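Local coordinates for protein methylaspartate ammonia-lyase (PDB 1KKO) that catalyses the reversible, magnesium-dependent anti elimination of ammonia from L-threo-3-methylaspartate to give mesaconate, a step of glutamate degradation, at residues M1-S13 with L93-D107. Residues are numbered along the deposited sequence; the frame is centred on the assembly and turned at random.
Sequences MKIKQALFTAGYS and LNDHIKPLLEGRDVD
The amino terminus of Met1 forms salt bridges to two aspartates, with its N 2.8 Å from OD1 of Asp107 and 3.1 Å from OD2 of Asp105. This network lies just before strand 3-18, an edge strand of the three-stranded antiparallel sheet in the enolase-type N-terminal domain. Both oxygens are met from above their carboxylate planes. The same OD2 of Asp105 takes NZ of Lys2 on its anti side, at 2.8 Å. The bend of the Lys2 chain at chi2 (-66°) lays CD against the Gly103 carbonyl, and a second bend at chi4 turns NZ to the carboxylate. OD1 of Asp105 accepts from the backbone N of Asp107 in an Asx turn, which further fixes this acid.

One edge of strand 3-18 pairs with strand 47-59. At the start of the other, the chain after helix 86-101 adds a single beta bridge, Lys2 with Asp105. Val106 N bonds to Met1 O, Ile3 N to Arg104 O, and Gly103 N to Ile3 O. Gly103 sits in a type II turn from Leu101 to Arg104.

Further along, the extended side chain of Glu102 reaches the strand. Its OE1 accepts the N-H of Ala6 at 3.0 Å through the anti lone pair, in a nearly straight bond (168°). One water joins Asn94 OD1 to Phe8 N and a second joins Asn94 ND2 to Phe8 O. Lys98 NZ also donates to Asn94 OD1, from above the carbonyl plane.

The last turns of helix 86-101 run roughly antiparallel to the strand. Ile3 crosses Val106 at about a right angle, CG1 to CG1 3.7 Å. CD1 of Leu101 touches Ala6 CB and Phe8 CZ. CB of Leu93 lies over the centre of the Phe8 ring, 3.6 Å from its centroid, while OD1 of Asn94 meets the ring edge in plane, 3.4 Å from CD2 of Phe8.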
# COMPACT_ATOMS: atom_id res chain seq x y z
N MSE A 1 30.60 4.20 13.13
CA MSE A 1 30.34 3.28 11.98
C MSE A 1 30.08 4.08 10.72
O MSE A 1 29.41 5.11 10.75
CB MSE A 1 29.14 2.38 12.24
CG MSE A 1 29.12 1.18 11.30
SE MSE A 1 27.59 0.06 11.59
CE MSE A 1 28.03 -0.59 13.38
N LYS A 2 30.70 3.64 9.64
CA LYS A 2 30.55 4.25 8.33
C LYS A 2 29.61 3.54 7.35
O LYS A 2 29.35 2.34 7.46
CB LYS A 2 31.92 4.28 7.65
CG LYS A 2 33.10 4.76 8.50
CD LYS A 2 32.96 6.20 8.88
CE LYS A 2 34.22 6.73 9.56
NZ LYS A 2 34.10 6.71 11.03
N ILE A 3 29.13 4.32 6.39
CA ILE A 3 28.46 3.79 5.22
C ILE A 3 29.55 3.25 4.32
O ILE A 3 30.53 3.94 4.02
CB ILE A 3 27.73 4.92 4.48
CG1 ILE A 3 26.58 5.46 5.32
CG2 ILE A 3 27.23 4.44 3.13
CD1 ILE A 3 26.07 6.81 4.84
N LYS A 4 29.40 2.00 3.91
CA LYS A 4 30.31 1.36 2.97
C LYS A 4 29.93 1.65 1.53
O LYS A 4 30.78 1.95 0.70
CB LYS A 4 30.30 -0.15 3.17
CG LYS A 4 31.42 -0.69 4.02
CD LYS A 4 31.47 -2.21 3.99
CE LYS A 4 30.10 -2.83 3.97
NZ LYS A 4 29.64 -3.13 2.59
N GLN A 5 28.64 1.53 1.22
CA GLN A 5 28.18 1.69 -0.15
C GLN A 5 26.82 2.36 -0.15
O GLN A 5 26.00 2.07 0.71
CB GLN A 5 28.06 0.33 -0.84
CG GLN A 5 27.79 0.44 -2.32
CD GLN A 5 28.12 -0.80 -3.12
OE1 GLN A 5 28.46 -1.85 -2.55
NE2 GLN A 5 28.01 -0.69 -4.44
N ALA A 6 26.60 3.24 -1.12
CA ALA A 6 25.30 3.90 -1.30
C ALA A 6 24.75 3.52 -2.67
O ALA A 6 25.47 3.58 -3.67
CB ALA A 6 25.45 5.39 -1.19
N LEU A 7 23.47 3.14 -2.71
CA LEU A 7 22.82 2.72 -3.95
C LEU A 7 21.55 3.50 -4.15
O LEU A 7 20.83 3.77 -3.19
CB LEU A 7 22.44 1.23 -3.90
CG LEU A 7 23.57 0.24 -3.72
CD1 LEU A 7 23.02 -1.15 -3.94
CD2 LEU A 7 24.67 0.49 -4.69
N PHE A 8 21.28 3.87 -5.40
CA PHE A 8 20.09 4.61 -5.79
C PHE A 8 19.35 3.80 -6.85
O PHE A 8 19.94 3.42 -7.87
CB PHE A 8 20.48 5.97 -6.35
CG PHE A 8 21.17 6.86 -5.35
CD1 PHE A 8 20.46 7.47 -4.32
CD2 PHE A 8 22.54 7.08 -5.42
CE1 PHE A 8 21.07 8.28 -3.39
CE2 PHE A 8 23.16 7.89 -4.48
CZ PHE A 8 22.42 8.49 -3.48
N THR A 9 18.07 3.53 -6.62
CA THR A 9 17.28 2.76 -7.56
C THR A 9 15.95 3.43 -7.85
O THR A 9 15.21 3.83 -6.94
CB THR A 9 17.07 1.32 -7.07
OG1 THR A 9 16.42 1.31 -5.82
CG2 THR A 9 18.36 0.68 -6.72
N ALA A 10 15.64 3.54 -9.12
CA ALA A 10 14.38 4.12 -9.57
C ALA A 10 13.22 3.23 -9.19
O ALA A 10 13.35 2.01 -9.17
CB ALA A 10 14.39 4.31 -11.09
N GLY A 11 12.08 3.84 -8.86
CA GLY A 11 10.88 3.08 -8.58
C GLY A 11 9.65 3.90 -8.80
O GLY A 11 9.68 5.05 -9.27
N TYR A 12 8.53 3.27 -8.52
CA TYR A 12 7.24 3.94 -8.58
C TYR A 12 6.76 4.26 -7.18
O TYR A 12 6.87 3.43 -6.28
CB TYR A 12 6.20 3.05 -9.29
CG TYR A 12 6.42 2.93 -10.78
CD1 TYR A 12 6.22 4.01 -11.61
CD2 TYR A 12 6.84 1.75 -11.35
CE1 TYR A 12 6.42 3.91 -12.96
CE2 TYR A 12 7.04 1.63 -12.71
CZ TYR A 12 6.83 2.72 -13.50
OH TYR A 12 7.03 2.62 -14.86
N SER A 13 6.27 5.48 -7.00
CA SER A 13 5.61 5.87 -5.76
C SER A 13 4.14 5.44 -5.83
O SER A 13 3.68 4.88 -6.83
CB SER A 13 5.77 7.35 -5.50
OG SER A 13 5.22 8.12 -6.54
N LEU A 93 22.37 11.74 -8.59
CA LEU A 93 22.69 11.19 -7.27
C LEU A 93 23.96 10.36 -7.28
O LEU A 93 24.79 10.46 -6.36
CB LEU A 93 21.51 10.37 -6.76
CG LEU A 93 20.25 11.19 -6.46
CD1 LEU A 93 19.02 10.28 -6.35
CD2 LEU A 93 20.43 12.03 -5.20
N ASN A 94 24.14 9.54 -8.31
CA ASN A 94 25.35 8.72 -8.39
C ASN A 94 26.59 9.60 -8.53
O ASN A 94 27.60 9.36 -7.88
CB ASN A 94 25.25 7.72 -9.55
CG ASN A 94 24.34 6.56 -9.23
OD1 ASN A 94 24.30 6.08 -8.10
ND2 ASN A 94 23.60 6.09 -10.22
N ASP A 95 26.48 10.66 -9.32
CA ASP A 95 27.61 11.56 -9.57
C ASP A 95 27.94 12.48 -8.40
O ASP A 95 29.11 12.64 -8.03
CB ASP A 95 27.31 12.45 -10.77
CG ASP A 95 27.30 11.70 -12.09
OD1 ASP A 95 27.71 10.53 -12.12
OD2 ASP A 95 26.88 12.23 -13.14
N HIS A 96 26.91 13.10 -7.84
CA HIS A 96 27.12 14.17 -6.87
C HIS A 96 26.91 13.80 -5.42
O HIS A 96 27.42 14.47 -4.53
CB HIS A 96 26.15 15.31 -7.16
CG HIS A 96 26.35 15.96 -8.49
ND1 HIS A 96 25.34 16.10 -9.42
CD2 HIS A 96 27.44 16.55 -9.04
CE1 HIS A 96 25.81 16.72 -10.48
NE2 HIS A 96 27.08 17.01 -10.28
N ILE A 97 26.13 12.76 -5.16
CA ILE A 97 25.78 12.44 -3.79
C ILE A 97 26.42 11.17 -3.27
O ILE A 97 26.83 11.12 -2.12
CB ILE A 97 24.24 12.43 -3.65
CG1 ILE A 97 23.64 13.78 -4.07
CG2 ILE A 97 23.83 12.07 -2.23
CD1 ILE A 97 24.17 15.00 -3.28
N LYS A 98 26.51 10.14 -4.10
CA LYS A 98 27.15 8.90 -3.68
C LYS A 98 28.52 9.13 -3.00
O LYS A 98 28.77 8.58 -1.94
CB LYS A 98 27.28 7.94 -4.86
CG LYS A 98 27.91 6.60 -4.49
CD LYS A 98 28.00 5.62 -5.67
CE LYS A 98 27.46 6.17 -6.97
NZ LYS A 98 26.72 5.12 -7.72
N PRO A 99 29.42 9.94 -3.58
CA PRO A 99 30.72 10.18 -2.93
C PRO A 99 30.65 10.91 -1.60
O PRO A 99 31.59 10.87 -0.80
CB PRO A 99 31.47 11.03 -3.95
CG PRO A 99 30.81 10.76 -5.23
CD PRO A 99 29.34 10.60 -4.89
N LEU A 100 29.56 11.62 -1.37
CA LEU A 100 29.38 12.31 -0.11
C LEU A 100 28.81 11.39 0.95
O LEU A 100 28.84 11.70 2.14
CB LEU A 100 28.47 13.53 -0.29
CG LEU A 100 29.03 14.59 -1.23
CD1 LEU A 100 28.02 15.70 -1.52
CD2 LEU A 100 30.29 15.18 -0.64
N LEU A 101 28.28 10.25 0.53
CA LEU A 101 27.71 9.28 1.46
C LEU A 101 28.68 8.17 1.82
O LEU A 101 28.78 7.78 2.98
CB LEU A 101 26.45 8.65 0.85
CG LEU A 101 25.23 9.56 0.77
CD1 LEU A 101 24.21 8.95 -0.16
CD2 LEU A 101 24.66 9.81 2.15
N GLU A 102 29.38 7.65 0.82
CA GLU A 102 30.28 6.53 1.08
C GLU A 102 31.41 7.02 1.99
O GLU A 102 31.99 8.09 1.77
CB GLU A 102 30.76 5.91 -0.23
CG GLU A 102 29.58 5.29 -0.97
CD GLU A 102 29.92 4.56 -2.24
OE1 GLU A 102 29.06 3.77 -2.70
OE2 GLU A 102 31.03 4.76 -2.80
N GLY A 103 31.67 6.26 3.04
CA GLY A 103 32.69 6.61 4.01
C GLY A 103 32.20 7.52 5.11
O GLY A 103 32.92 7.80 6.07
N ARG A 104 30.97 8.01 5.00
CA ARG A 104 30.42 8.93 5.98
C ARG A 104 30.03 8.21 7.26
O ARG A 104 29.45 7.12 7.22
CB ARG A 104 29.22 9.66 5.40
CG ARG A 104 28.41 10.52 6.36
CD ARG A 104 27.37 11.35 5.62
NE ARG A 104 28.03 12.22 4.66
CZ ARG A 104 28.34 13.49 4.89
NH1 ARG A 104 28.00 14.06 6.03
NH2 ARG A 104 28.99 14.17 3.96
N ASP A 105 30.36 8.82 8.39
CA ASP A 105 30.01 8.24 9.67
C ASP A 105 28.53 8.48 9.98
O ASP A 105 28.02 9.57 9.74
CB ASP A 105 30.87 8.82 10.79
CG ASP A 105 30.79 7.97 12.02
OD1 ASP A 105 29.89 8.22 12.83
OD2 ASP A 105 31.54 7.00 12.23
N VAL A 106 27.87 7.47 10.52
CA VAL A 106 26.44 7.56 10.82
C VAL A 106 26.14 7.33 12.30
O VAL A 106 25.02 7.03 12.66
CB VAL A 106 25.59 6.59 9.94
CG1 VAL A 106 25.64 7.03 8.50
CG2 VAL A 106 26.07 5.17 10.09
N ASP A 107 27.14 7.45 13.17
CA ASP A 107 26.86 7.27 14.58
C ASP A 107 25.83 8.27 15.08
O ASP A 107 25.12 7.99 16.02
CB ASP A 107 28.12 7.40 15.42
CG ASP A 107 28.99 6.17 15.35
OD1 ASP A 107 28.56 5.15 14.74
OD2 ASP A 107 30.11 6.12 15.90
O HOH W 1 23.51 3.63 -7.27
O HOH W 2 21.95 3.66 -9.80